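Side-chain contacts in alcohol oxidase (Myceliophthora thermophila, PDB 6F74), which binds FAD and probably uses it to oxidise its substrates with molecular oxygen, as a flavoprotein oxidase of the VAO type: residues A[214-219]-A[417-422]; A[336-341]-A[496-501]. All coordinates share one frame; numbering follows the deposited sequence.

Contact 1: A[214-219]-A[417-422]; sequences DVYTVA and SFYWAE
Tyr-216 of helix 212-221 drives one edge of its ring at the face of Tyr-419 from helix 415-422, an edge-to-face (T-shaped) pair with ring centres 4.9 Å apart and planes at 71°. The CE2 corner of Tyr-216 makes the approach, coming within 3.4 Å of Tyr-419 CZ. The hydroxyl of Tyr-419 in turn lies at the edge of the Tyr-216 ring, near its plane, with Tyr-419 OH 3.2 Å from Tyr-216 CE2. With CG anti to the backbone N (chi1 178°), the Tyr-419 ring is carried toward Tyr-216, and the two side chains span backbones whose nearest CA atoms, those of Tyr-216 and Tyr-419, are 10.2 Å apart. Trp-420 adds a looser apolar touch, its CZ2 lying 4.2 Å from Tyr-216 CD2. The indole also lies against its neighbour in sequence: Tyr-419 CD2 sits 3.7 Å above the indole plane. Trp-420 NE1 is hydrogen-bonded to Gln-220 OE1, a second link to the first helix. The Tyr-419 side chain itself stays about 7 Å from the FAD. The two phenol oxygens do not bond each other; both are hydrogen-bonded to the carbonyl oxygen of Gly-229, next to the FAD-binding Gly-230. Aromatic surfaces thus join the helices directly, while the buried hydroxyls find their shared partner in the backbone of a flavin-binding loop.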
loop_
_atom_site.group_PDB
_atom_site.type_symbol
_atom_site.label_atom_id
_atom_site.label_comp_id
_atom_site.label_asym_id
_atom_site.label_seq_id
_atom_site.Cartn_x
_atom_site.Cartn_y
_atom_site.Cartn_z
ATOM N N ASP A 214 15.065 -6.117 -2.500
ATOM C CA ASP A 214 16.101 -6.268 -3.537
ATOM C C ASP A 214 16.802 -4.936 -3.783
ATOM O O ASP A 214 18.018 -4.880 -3.949
ATOM C CB ASP A 214 15.461 -6.773 -4.839
ATOM C CG ASP A 214 14.587 -8.011 -4.635
ATOM O OD1 ASP A 214 15.114 -9.042 -4.205
ATOM O OD2 ASP A 214 13.353 -7.969 -4.886
ATOM N N VAL A 215 16.014 -3.863 -3.783
ATOM C CA VAL A 215 16.506 -2.512 -4.023
ATOM C C VAL A 215 17.395 -2.066 -2.865
ATOM O O VAL A 215 18.491 -1.489 -3.067
ATOM C CB VAL A 215 15.334 -1.529 -4.246
ATOM C CG1 VAL A 215 15.814 -0.087 -4.448
ATOM C CG2 VAL A 215 14.540 -1.952 -5.460
ATOM N N TYR A 216 16.951 -2.385 -1.661
ATOM C CA TYR A 216 17.683 -2.034 -0.451
ATOM C C TYR A 216 19.088 -2.642 -0.357
ATOM O O TYR A 216 20.011 -2.017 0.144
ATOM C CB TYR A 216 16.853 -2.460 0.770
ATOM C CG TYR A 216 15.640 -1.598 1.109
ATOM C CD1 TYR A 216 15.422 -0.329 0.542
ATOM C CD2 TYR A 216 14.743 -2.036 2.073
ATOM C CE1 TYR A 216 14.339 0.448 0.900
ATOM C CE2 TYR A 216 13.657 -1.266 2.443
ATOM C CZ TYR A 216 13.452 -0.031 1.870
ATOM O OH TYR A 216 12.377 0.718 2.289
ATOM N N THR A 217 19.234 -3.877 -0.813
ATOM C CA THR A 217 20.547 -4.545 -0.824
ATOM C C THR A 217 21.584 -3.776 -1.666
ATOM O O THR A 217 22.736 -3.642 -1.282
ATOM C CB THR A 217 20.364 -5.986 -1.356
ATOM O OG1 THR A 217 19.543 -6.705 -0.440
ATOM C CG2 THR A 217 21.704 -6.725 -1.554
ATOM N N VAL A 218 21.154 -3.260 -2.812
ATOM C CA VAL A 218 22.033 -2.476 -3.696
ATOM C C VAL A 218 22.308 -1.083 -3.135
ATOM O O VAL A 218 23.442 -0.581 -3.212
ATOM C CB VAL A 218 21.461 -2.414 -5.127
ATOM C CG1 VAL A 218 22.291 -1.494 -6.017
ATOM C CG2 VAL A 218 21.444 -3.822 -5.727
ATOM N N ALA A 219 21.287 -0.430 -2.592
ATOM C CA ALA A 219 21.484 0.884 -1.959
ATOM C C ALA A 219 22.488 0.801 -0.791
ATOM O O ALA A 219 23.412 1.646 -0.652
ATOM C CB ALA A 219 20.161 1.439 -1.482
ATOM N N SER A 417 21.625 0.596 9.516
ATOM C CA SER A 417 21.579 -0.061 10.835
ATOM C C SER A 417 20.299 0.382 11.573
ATOM O O SER A 417 19.647 -0.429 12.248
ATOM C CB SER A 417 22.833 0.249 11.661
ATOM O OG SER A 417 22.929 1.645 11.973
ATOM N N PHE A 418 19.941 1.657 11.409
ATOM C CA PHE A 418 18.694 2.205 11.930
ATOM C C PHE A 418 17.496 1.500 11.297
ATOM O O PHE A 418 16.567 1.091 12.004
ATOM C CB PHE A 418 18.593 3.740 11.716
ATOM C CG PHE A 418 17.181 4.213 11.477
ATOM C CD1 PHE A 418 16.268 4.253 12.520
ATOM C CD2 PHE A 418 16.742 4.542 10.192
ATOM C CE1 PHE A 418 14.936 4.629 12.292
ATOM C CE2 PHE A 418 15.425 4.916 9.958
ATOM C CZ PHE A 418 14.521 4.970 11.007
ATOM N N TYR A 419 17.510 1.394 9.972
ATOM C CA TYR A 419 16.358 0.909 9.235
ATOM C C TYR A 419 16.005 -0.481 9.709
ATOM O O TYR A 419 14.849 -0.777 10.016
ATOM C CB TYR A 419 16.587 0.890 7.717
ATOM C CG TYR A 419 15.401 0.329 6.980
ATOM C CD1 TYR A 419 14.273 1.119 6.725
ATOM C CD2 TYR A 419 15.346 -1.006 6.642
ATOM C CE1 TYR A 419 13.152 0.589 6.088
ATOM C CE2 TYR A 419 14.239 -1.547 6.011
ATOM C CZ TYR A 419 13.142 -0.745 5.736
ATOM O OH TYR A 419 12.014 -1.310 5.133
ATOM N N TRP A 420 17.008 -1.341 9.731
ATOM C CA TRP A 420 16.775 -2.746 10.048
ATOM C C TRP A 420 16.444 -2.981 11.520
ATOM O O TRP A 420 15.754 -3.952 11.850
ATOM C CB TRP A 420 17.957 -3.593 9.597
ATOM C CG TRP A 420 18.081 -3.614 8.058
ATOM C CD1 TRP A 420 19.089 -3.083 7.290
ATOM C CD2 TRP A 420 17.144 -4.171 7.142
ATOM N NE1 TRP A 420 18.830 -3.283 5.953
ATOM C CE2 TRP A 420 17.655 -3.974 5.839
ATOM C CE3 TRP A 420 15.921 -4.856 7.299
ATOM C CZ2 TRP A 420 16.984 -4.417 4.699
ATOM C CZ3 TRP A 420 15.256 -5.299 6.174
ATOM C CH2 TRP A 420 15.792 -5.089 4.884
ATOM N N ALA A 421 16.929 -2.106 12.392
ATOM C CA ALA A 421 16.636 -2.191 13.809
ATOM C C ALA A 421 15.218 -1.711 14.130
ATOM O O ALA A 421 14.549 -2.329 14.903
ATOM C CB ALA A 421 17.660 -1.389 14.592
ATOM N N GLU A 422 14.793 -0.611 13.520
ATOM C CA GLU A 422 13.554 0.071 13.873
ATOM C C GLU A 422 12.416 -0.137 12.888
ATOM O O GLU A 422 11.264 0.175 13.194
ATOM C CB GLU A 422 13.847 1.560 13.996
ATOM C CG GLU A 422 14.948 1.879 15.012
ATOM C CD GLU A 422 14.491 1.796 16.454
ATOM O OE1 GLU A 422 13.258 1.652 16.722
ATOM O OE2 GLU A 422 15.359 1.876 17.346
#

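Contact 2: A[336-341]-A[496-501]; sequences VLHQQL and SPFVMI
Phe-498 and Met-500 project from strand 498-503 onto His-338 and Leu-341 of helix 328-346, a helix packed on one face of the seven-stranded antiparallel sheet in a two-layer alpha/beta arrangement. The short helix and strand segments run in roughly opposite directions, at 149°, with axes 10.7 Å apart. Pro-497 precedes the strand. Phe-498 meets both helix residues, and its ring offers one face to Leu-341. There Leu-341 CD1 makes a CH-pi contact 3.5 Å from the centroid of the Phe-498 ring, only 2° off the normal, while Leu-341 CB meets Phe-498 CE1 at 3.6 Å. The imidazole of His-338 meets the same ring obliquely, His-338 CD2 lying 4.0 Å from Phe-498 CE2. With an alanine here, Leu-341 CD1 is likely to lose the ring face beneath it, and the imidazole of His-338 a neighbour. After Val-499, Met-500 again faces the helix. The bend at its last torsion (chi3 74°) turns Met-500 CE toward the imidazole of His-338, whose ND1 is held by the carbonyl oxygen of Ile-334 one turn earlier. Met-500 SD lies at the imidazole edge, 4.7 Å from the His-338 ring centroid, and Met-500 CE comes to 3.6 Å from His-338 NE2.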
loop_
_atom_site.group_PDB
_atom_site.type_symbol
_atom_site.label_atom_id
_atom_site.label_comp_id
_atom_site.label_asym_id
_atom_site.label_seq_id
_atom_site.Cartn_x
_atom_site.Cartn_y
_atom_site.Cartn_z
ATOM N N VAL A 336 -4.102 15.127 22.522
ATOM C CA VAL A 336 -3.024 16.107 22.714
ATOM C C VAL A 336 -1.827 15.779 21.830
ATOM O O VAL A 336 -1.264 16.652 21.204
ATOM C CB VAL A 336 -2.552 16.182 24.202
ATOM C CG1 VAL A 336 -1.237 16.949 24.345
ATOM C CG2 VAL A 336 -3.615 16.841 25.070
ATOM N N LEU A 337 -1.446 14.506 21.808
ATOM C CA LEU A 337 -0.318 14.032 21.033
ATOM C C LEU A 337 -0.518 14.329 19.551
ATOM O O LEU A 337 0.416 14.767 18.869
ATOM C CB LEU A 337 -0.110 12.519 21.246
ATOM C CG LEU A 337 0.943 11.807 20.387
ATOM C CD1 LEU A 337 1.588 10.655 21.150
ATOM C CD2 LEU A 337 0.385 11.261 19.064
ATOM N N HIS A 338 -1.721 14.053 19.051
ATOM C CA HIS A 338 -2.049 14.384 17.670
ATOM C C HIS A 338 -1.819 15.878 17.389
ATOM O O HIS A 338 -1.276 16.229 16.349
ATOM C CB HIS A 338 -3.479 13.963 17.288
ATOM C CG HIS A 338 -3.604 12.516 16.910
ATOM N ND1 HIS A 338 -3.401 11.486 17.799
ATOM C CD2 HIS A 338 -3.948 11.935 15.739
ATOM C CE1 HIS A 338 -3.582 10.334 17.186
ATOM N NE2 HIS A 338 -3.911 10.576 15.931
ATOM N N GLN A 339 -2.207 16.740 18.322
ATOM C CA GLN A 339 -1.966 18.190 18.178
ATOM C C GLN A 339 -0.488 18.596 18.116
ATOM O O GLN A 339 -0.180 19.686 17.625
ATOM C CB GLN A 339 -2.611 18.966 19.322
ATOM C CG GLN A 339 -4.122 18.880 19.398
ATOM C CD GLN A 339 -4.660 19.801 20.480
ATOM O OE1 GLN A 339 -4.549 19.503 21.655
ATOM N NE2 GLN A 339 -5.246 20.910 20.080
ATOM N N GLN A 340 0.403 17.760 18.661
ATOM C CA GLN A 340 1.827 18.050 18.673
ATOM C C GLN A 340 2.564 17.585 17.412
ATOM O O GLN A 340 3.739 17.944 17.215
ATOM C CB GLN A 340 2.490 17.402 19.877
ATOM C CG GLN A 340 1.928 17.801 21.214
ATOM C CD GLN A 340 1.892 19.316 21.396
ATOM O OE1 GLN A 340 2.861 20.019 21.094
ATOM N NE2 GLN A 340 0.768 19.817 21.867
ATOM N N LEU A 341 1.890 16.811 16.556
ATOM C CA LEU A 341 2.589 16.180 15.446
ATOM C C LEU A 341 3.171 17.145 14.443
ATOM O O LEU A 341 4.287 16.914 13.955
ATOM C CB LEU A 341 1.705 15.100 14.746
ATOM C CG LEU A 341 1.366 13.876 15.603
ATOM C CD1 LEU A 341 0.613 12.867 14.747
ATOM C CD2 LEU A 341 2.588 13.244 16.261
ATOM N N SER A 496 -0.211 18.320 4.563
ATOM C CA SER A 496 -0.535 17.398 5.648
ATOM C C SER A 496 0.705 16.632 6.090
ATOM O O SER A 496 1.264 15.867 5.300
ATOM C CB SER A 496 -1.631 16.437 5.193
ATOM O OG SER A 496 -2.697 17.177 4.602
ATOM N N PRO A 497 1.161 16.841 7.333
ATOM C CA PRO A 497 2.408 16.187 7.731
ATOM C C PRO A 497 2.239 14.729 8.107
ATOM O O PRO A 497 3.228 13.994 8.109
ATOM C CB PRO A 497 2.894 17.011 8.927
ATOM C CG PRO A 497 1.721 17.779 9.411
ATOM C CD PRO A 497 0.681 17.794 8.343
ATOM N N PHE A 498 1.010 14.313 8.406
ATOM C CA PHE A 498 0.740 12.942 8.766
ATOM C C PHE A 498 -0.614 12.451 8.276
ATOM O O PHE A 498 -1.452 13.224 7.839
ATOM C CB PHE A 498 0.882 12.741 10.280
ATOM C CG PHE A 498 -0.204 13.369 11.113
ATOM C CD1 PHE A 498 -0.073 14.675 11.581
ATOM C CD2 PHE A 498 -1.315 12.636 11.511
ATOM C CE1 PHE A 498 -1.055 15.243 12.366
ATOM C CE2 PHE A 498 -2.290 13.201 12.316
ATOM C CZ PHE A 498 -2.168 14.503 12.741
ATOM N N VAL A 499 -0.772 11.130 8.331
ATOM C CA VAL A 499 -1.992 10.443 7.959
ATOM C C VAL A 499 -2.526 9.697 9.171
ATOM O O VAL A 499 -1.764 9.140 9.951
ATOM C CB VAL A 499 -1.746 9.457 6.810
ATOM C CG1 VAL A 499 -3.063 8.841 6.338
ATOM C CG2 VAL A 499 -1.049 10.171 5.649
ATOM N N MET A 500 -3.848 9.718 9.334
ATOM C CA MET A 500 -4.531 8.839 10.298
ATOM C C MET A 500 -5.187 7.731 9.508
ATOM O O MET A 500 -5.854 7.994 8.492
ATOM C CB MET A 500 -5.583 9.591 11.105
ATOM C CG MET A 500 -4.985 10.641 12.027
ATOM S SD MET A 500 -6.132 11.794 12.773
ATOM C CE MET A 500 -6.945 10.804 14.005
ATOM N N ILE A 501 -4.947 6.497 9.934
ATOM C CA ILE A 501 -5.619 5.318 9.408
ATOM C C ILE A 501 -6.390 4.667 10.554
ATOM O O ILE A 501 -5.864 4.493 11.647
ATOM C CB ILE A 501 -4.609 4.329 8.830
ATOM C CG1 ILE A 501 -3.890 5.000 7.665
ATOM C CG2 ILE A 501 -5.284 3.047 8.375
ATOM C CD1 ILE A 501 -2.865 4.158 6.951
#

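In the fold
From the N terminus, the chain first passes through helix 212-221, then completes the antiparallel sheet that contains strand 296-306 and enters the seven-stranded sheet with strand 311-320. Helix 328-346, the first half of contact 2, follows before helix 415-422 returns to helix 212-221 and closes contact 1 over 197 intervening residues. Strand 498-503 later closes contact 2 over 154 residues. The two closures therefore cross rather than nest. Contact 1 joins the FAD-binding part of the chain to a helix directly after edge strand 403-412; contact 2 lies within the region of the seven-stranded sheet, seating helix 328-346 on it. Their centres lie 26 Å apart, and they do not touch.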